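Local coordinates for protein decapping nuclease RAI1 (Scheffersomyces stipitis, PDB 5BTO) that hydrolyses NAD caps, and also m7G-capped and triphosphate 5' ends, of RNA using a divalent metal cation, and stabilises and stimulates the exoribonuclease RAT1, at residues A[354-362]-A[374-385]. Residues are numbered along the deposited sequence; the frame is centred on the assembly and turned at random.
Sequences DDTSKAYRV and RELMGNENSRLR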
loop_
_atom_site.group_PDB
_atom_site.type_symbol
_atom_site.label_atom_id
_atom_site.label_comp_id
_atom_site.label_asym_id
_atom_site.label_seq_id
_atom_site.Cartn_x
_atom_site.Cartn_y
_atom_site.Cartn_z
ATOM N N ASP A 354 -11.511 -16.398 -14.849
ATOM C CA ASP A 354 -12.449 -17.191 -15.628
ATOM C C ASP A 354 -13.824 -16.542 -15.767
ATOM O O ASP A 354 -14.756 -17.166 -16.272
ATOM C CB ASP A 354 -12.586 -18.588 -15.024
ATOM C CG ASP A 354 -11.267 -19.328 -14.975
ATOM O OD1 ASP A 354 -10.388 -19.032 -15.814
ATOM O OD2 ASP A 354 -11.110 -20.206 -14.099
ATOM N N ASP A 355 -13.950 -15.294 -15.324
ATOM C CA ASP A 355 -15.220 -14.578 -15.432
ATOM C C ASP A 355 -15.185 -13.583 -16.587
ATOM O O ASP A 355 -14.560 -12.516 -16.490
ATOM C CB ASP A 355 -15.552 -13.854 -14.128
ATOM C CG ASP A 355 -16.986 -13.377 -14.080
ATOM O OD1 ASP A 355 -17.591 -13.202 -15.161
ATOM O OD2 ASP A 355 -17.509 -13.188 -12.961
ATOM N N THR A 356 -15.852 -13.940 -17.680
ATOM C CA THR A 356 -15.868 -13.106 -18.873
ATOM C C THR A 356 -17.092 -12.207 -18.924
ATOM O O THR A 356 -17.400 -11.630 -19.960
ATOM C CB THR A 356 -15.803 -13.955 -20.159
ATOM O OG1 THR A 356 -16.936 -14.836 -20.213
ATOM C CG2 THR A 356 -14.519 -14.772 -20.185
ATOM N N SER A 357 -17.792 -12.080 -17.802
ATOM C CA SER A 357 -18.993 -11.254 -17.779
ATOM C C SER A 357 -18.701 -9.810 -17.392
ATOM O O SER A 357 -19.597 -8.968 -17.426
ATOM C CB SER A 357 -20.050 -11.845 -16.831
ATOM O OG SER A 357 -19.729 -11.595 -15.470
ATOM N N LYS A 358 -17.447 -9.523 -17.044
ATOM C CA LYS A 358 -17.074 -8.228 -16.466
ATOM C C LYS A 358 -15.823 -7.609 -17.088
ATOM O O LYS A 358 -14.986 -8.304 -17.631
ATOM C CB LYS A 358 -16.816 -8.384 -14.966
ATOM C CG LYS A 358 -17.987 -8.903 -14.154
ATOM C CD LYS A 358 -17.620 -8.919 -12.677
ATOM C CE LYS A 358 -18.748 -9.483 -11.818
ATOM N NZ LYS A 358 -20.052 -8.783 -12.045
ATOM N N ALA A 359 -15.702 -6.293 -16.962
ATOM C CA ALA A 359 -14.502 -5.565 -17.371
ATOM C C ALA A 359 -14.123 -4.620 -16.240
ATOM O O ALA A 359 -14.974 -4.267 -15.413
ATOM C CB ALA A 359 -14.760 -4.787 -18.636
ATOM N N TYR A 360 -12.862 -4.200 -16.212
ATOM C CA TYR A 360 -12.346 -3.394 -15.107
ATOM C C TYR A 360 -11.594 -2.143 -15.585
ATOM O O TYR A 360 -11.073 -2.093 -16.709
ATOM C CB TYR A 360 -11.436 -4.249 -14.202
ATOM C CG TYR A 360 -12.186 -5.336 -13.466
ATOM C CD1 TYR A 360 -12.462 -6.566 -14.067
ATOM C CD2 TYR A 360 -12.646 -5.125 -12.170
ATOM C CE1 TYR A 360 -13.190 -7.556 -13.380
ATOM C CE2 TYR A 360 -13.353 -6.099 -11.491
ATOM C CZ TYR A 360 -13.615 -7.313 -12.093
ATOM O OH TYR A 360 -14.340 -8.259 -11.385
ATOM N N ARG A 361 -11.574 -1.129 -14.722
ATOM C CA ARG A 361 -10.808 0.093 -14.937
ATOM C C ARG A 361 -9.759 0.214 -13.842
ATOM O O ARG A 361 -10.087 0.226 -12.653
ATOM C CB ARG A 361 -11.736 1.314 -14.921
ATOM C CG ARG A 361 -11.038 2.671 -14.805
ATOM C CD ARG A 361 -10.219 3.013 -16.065
ATOM N NE ARG A 361 -10.988 2.810 -17.295
ATOM C CZ ARG A 361 -12.023 3.555 -17.675
ATOM N NH1 ARG A 361 -12.440 4.564 -16.920
ATOM N NH2 ARG A 361 -12.658 3.282 -18.808
ATOM N N VAL A 362 -8.494 0.272 -14.249
ATOM C CA VAL A 362 -7.392 0.540 -13.332
ATOM C C VAL A 362 -7.060 2.015 -13.478
ATOM O O VAL A 362 -6.836 2.495 -14.588
ATOM C CB VAL A 362 -6.141 -0.308 -13.675
ATOM C CG1 VAL A 362 -4.961 0.077 -12.779
ATOM C CG2 VAL A 362 -6.448 -1.786 -13.547
ATOM N N ARG A 374 -11.688 -0.735 -10.468
ATOM C CA ARG A 374 -13.142 -0.593 -10.443
ATOM C C ARG A 374 -13.794 -1.474 -11.503
ATOM O O ARG A 374 -13.315 -1.550 -12.633
ATOM C CB ARG A 374 -13.499 0.877 -10.671
ATOM C CG ARG A 374 -14.938 1.144 -10.997
ATOM C CD ARG A 374 -15.209 2.634 -10.972
ATOM N NE ARG A 374 -14.601 3.345 -12.093
ATOM C CZ ARG A 374 -15.219 3.557 -13.250
ATOM N NH1 ARG A 374 -16.450 3.097 -13.434
ATOM N NH2 ARG A 374 -14.616 4.228 -14.222
ATOM N N GLU A 375 -14.884 -2.144 -11.131
ATOM C CA GLU A 375 -15.656 -2.937 -12.082
ATOM C C GLU A 375 -16.516 -2.009 -12.936
ATOM O O GLU A 375 -17.261 -1.181 -12.407
ATOM C CB GLU A 375 -16.557 -3.938 -11.338
ATOM C CG GLU A 375 -17.388 -4.832 -12.250
ATOM C CD GLU A 375 -18.251 -5.819 -11.482
ATOM O OE1 GLU A 375 -17.933 -6.118 -10.307
ATOM O OE2 GLU A 375 -19.255 -6.292 -12.059
ATOM N N LEU A 376 -16.418 -2.146 -14.257
ATOM C CA LEU A 376 -17.212 -1.335 -15.173
ATOM C C LEU A 376 -18.618 -1.923 -15.289
ATOM O O LEU A 376 -18.835 -3.090 -14.964
ATOM C CB LEU A 376 -16.538 -1.268 -16.555
ATOM C CG LEU A 376 -15.179 -0.554 -16.569
ATOM C CD1 LEU A 376 -14.407 -0.764 -17.876
ATOM C CD2 LEU A 376 -15.362 0.938 -16.273
ATOM N N MET A 377 -19.566 -1.116 -15.751
ATOM C CA MET A 377 -20.926 -1.588 -15.968
ATOM C C MET A 377 -21.013 -2.363 -17.288
ATOM O O MET A 377 -20.061 -2.378 -18.074
ATOM C CB MET A 377 -21.903 -0.410 -15.937
ATOM C CG MET A 377 -21.860 0.388 -14.632
ATOM S SD MET A 377 -23.186 -0.060 -13.489
ATOM C CE MET A 377 -22.848 0.999 -12.083
ATOM N N GLY A 378 -22.148 -3.008 -17.525
ATOM C CA GLY A 378 -22.289 -3.937 -18.632
ATOM C C GLY A 378 -22.050 -3.346 -20.008
ATOM O O GLY A 378 -21.483 -4.001 -20.880
ATOM N N ASN A 379 -22.494 -2.116 -20.224
ATOM C CA ASN A 379 -22.369 -1.532 -21.556
ATOM C C ASN A 379 -20.923 -1.149 -21.896
ATOM O O ASN A 379 -20.520 -1.189 -23.061
ATOM C CB ASN A 379 -23.347 -0.369 -21.752
ATOM C CG ASN A 379 -24.772 -0.847 -22.050
ATOM O OD1 ASN A 379 -24.971 -1.885 -22.694
ATOM N ND2 ASN A 379 -25.766 -0.090 -21.589
ATOM N N GLU A 380 -20.136 -0.802 -20.883
ATOM C CA GLU A 380 -18.707 -0.592 -21.100
ATOM C C GLU A 380 -18.018 -1.916 -21.412
ATOM O O GLU A 380 -17.193 -1.999 -22.323
ATOM C CB GLU A 380 -18.054 0.086 -19.896
ATOM C CG GLU A 380 -18.554 1.502 -19.662
ATOM C CD GLU A 380 -17.574 2.318 -18.846
ATOM O OE1 GLU A 380 -16.363 2.270 -19.153
ATOM O OE2 GLU A 380 -18.004 2.988 -17.889
ATOM N N ASN A 381 -18.359 -2.945 -20.646
ATOM C CA ASN A 381 -17.885 -4.301 -20.910
ATOM C C ASN A 381 -18.184 -4.715 -22.352
ATOM O O ASN A 381 -17.300 -5.192 -23.086
ATOM C CB ASN A 381 -18.543 -5.273 -19.916
ATOM C CG ASN A 381 -18.103 -6.712 -20.124
ATOM O OD1 ASN A 381 -16.951 -7.061 -19.872
ATOM N ND2 ASN A 381 -19.024 -7.555 -20.588
ATOM N N SER A 382 -19.428 -4.503 -22.764
ATOM C CA SER A 382 -19.865 -4.852 -24.108
ATOM C C SER A 382 -19.072 -4.086 -25.169
ATOM O O SER A 382 -18.577 -4.671 -26.135
ATOM C CB SER A 382 -21.362 -4.574 -24.259
ATOM O OG SER A 382 -21.795 -4.843 -25.576
ATOM N N ARG A 383 -18.948 -2.775 -24.988
ATOM C CA ARG A 383 -18.149 -1.965 -25.911
ATOM C C ARG A 383 -16.724 -2.516 -26.087
ATOM O O ARG A 383 -16.206 -2.603 -27.208
ATOM C CB ARG A 383 -18.109 -0.506 -25.449
ATOM C CG ARG A 383 -17.108 0.351 -26.220
ATOM C CD ARG A 383 -17.139 1.816 -25.787
ATOM N NE ARG A 383 -16.788 2.005 -24.379
ATOM C CZ ARG A 383 -15.549 2.180 -23.926
ATOM N NH1 ARG A 383 -14.529 2.184 -24.768
ATOM N NH2 ARG A 383 -15.327 2.352 -22.628
ATOM N N LEU A 384 -16.082 -2.897 -24.986
ATOM C CA LEU A 384 -14.705 -3.402 -25.060
ATOM C C LEU A 384 -14.616 -4.791 -25.698
ATOM O O LEU A 384 -13.735 -5.046 -26.518
ATOM C CB LEU A 384 -14.057 -3.412 -23.673
ATOM C CG LEU A 384 -13.952 -2.039 -22.994
ATOM C CD1 LEU A 384 -13.551 -2.159 -21.528
ATOM C CD2 LEU A 384 -12.974 -1.136 -23.741
ATOM N N ARG A 385 -15.531 -5.681 -25.329
ATOM C CA ARG A 385 -15.483 -7.060 -25.806
ATOM C C ARG A 385 -15.969 -7.189 -27.237
ATOM O O ARG A 385 -15.693 -8.191 -27.902
ATOM C CB ARG A 385 -16.305 -7.984 -24.893
ATOM C CG ARG A 385 -15.656 -8.203 -23.547
ATOM C CD ARG A 385 -16.491 -9.089 -22.635
ATOM N NE ARG A 385 -15.846 -9.172 -21.330
ATOM C CZ ARG A 385 -14.909 -10.057 -21.021
ATOM N NH1 ARG A 385 -14.523 -10.954 -21.929
ATOM N NH2 ARG A 385 -14.355 -10.044 -19.813
HETATM O O HOH W 1 -19.454 -10.349 -21.123
HETATM O O HOH W 2 -18.107 -5.199 -16.358
HETATM O O HOH W 3 -15.006 4.544 -19.810
#
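The guanidinium of Arg385 receives the carbonyl oxygen of Thr356 over the centre of one face, 3.1 Å from CZ, while Lys358 O lies at its edge. There Arg385 NH2 donates to Lys358 O at 2.9 Å, almost straight (168°), and also to Ala138 O on strand 132-139. Arg385 NE, in the same plane, donates to Asn381 OD1 one helical turn back, which fixes the rotation of the group. Arginine suits this place: one flat cation donates along its edge while the Thr356 carbonyl rests on its face without a hydrogen bond. Water 1 joins Thr356 O to Asn381 ND2.

The Arg361 guanidinium carries Leu376 CD2 over one face and water 3 at its edge; the water is shared with Glu380 OE1. That oxygen lies 3.9 Å from Arg361 NH2, well out of the plane, a long, purely electrostatic pair. Arg361 NH2 also hydrogen-bonds Asn135 OD1. Arg374 runs alongside, the guanidinium planes 83° apart, with like-charged Arg361 NH1 and Arg374 NH2 at 3.5 Å.

Beside Tyr360, the Glu375 backbone and CB pack obliquely against the ring. Glu375 extends fully, CG anti to its backbone N, and its OE2 takes Lys358 NZ on the syn side in a 2.6 Å salt bridge; long, flexible chains suit this partly exposed place.

Small Ala359 lets the helix approach, its CB meeting Leu376 CD1 and Leu384 CD1. Leu376 N bonds Ala359 O at 2.8 Å, continuing the hairpin's antiparallel pairing. The helix, crosswise (95°) to strand 359-362, thus meets it through a small apolar patch flanked by arginine hydrogen bonds and waters, consistent with a mixed junction away from the metal site.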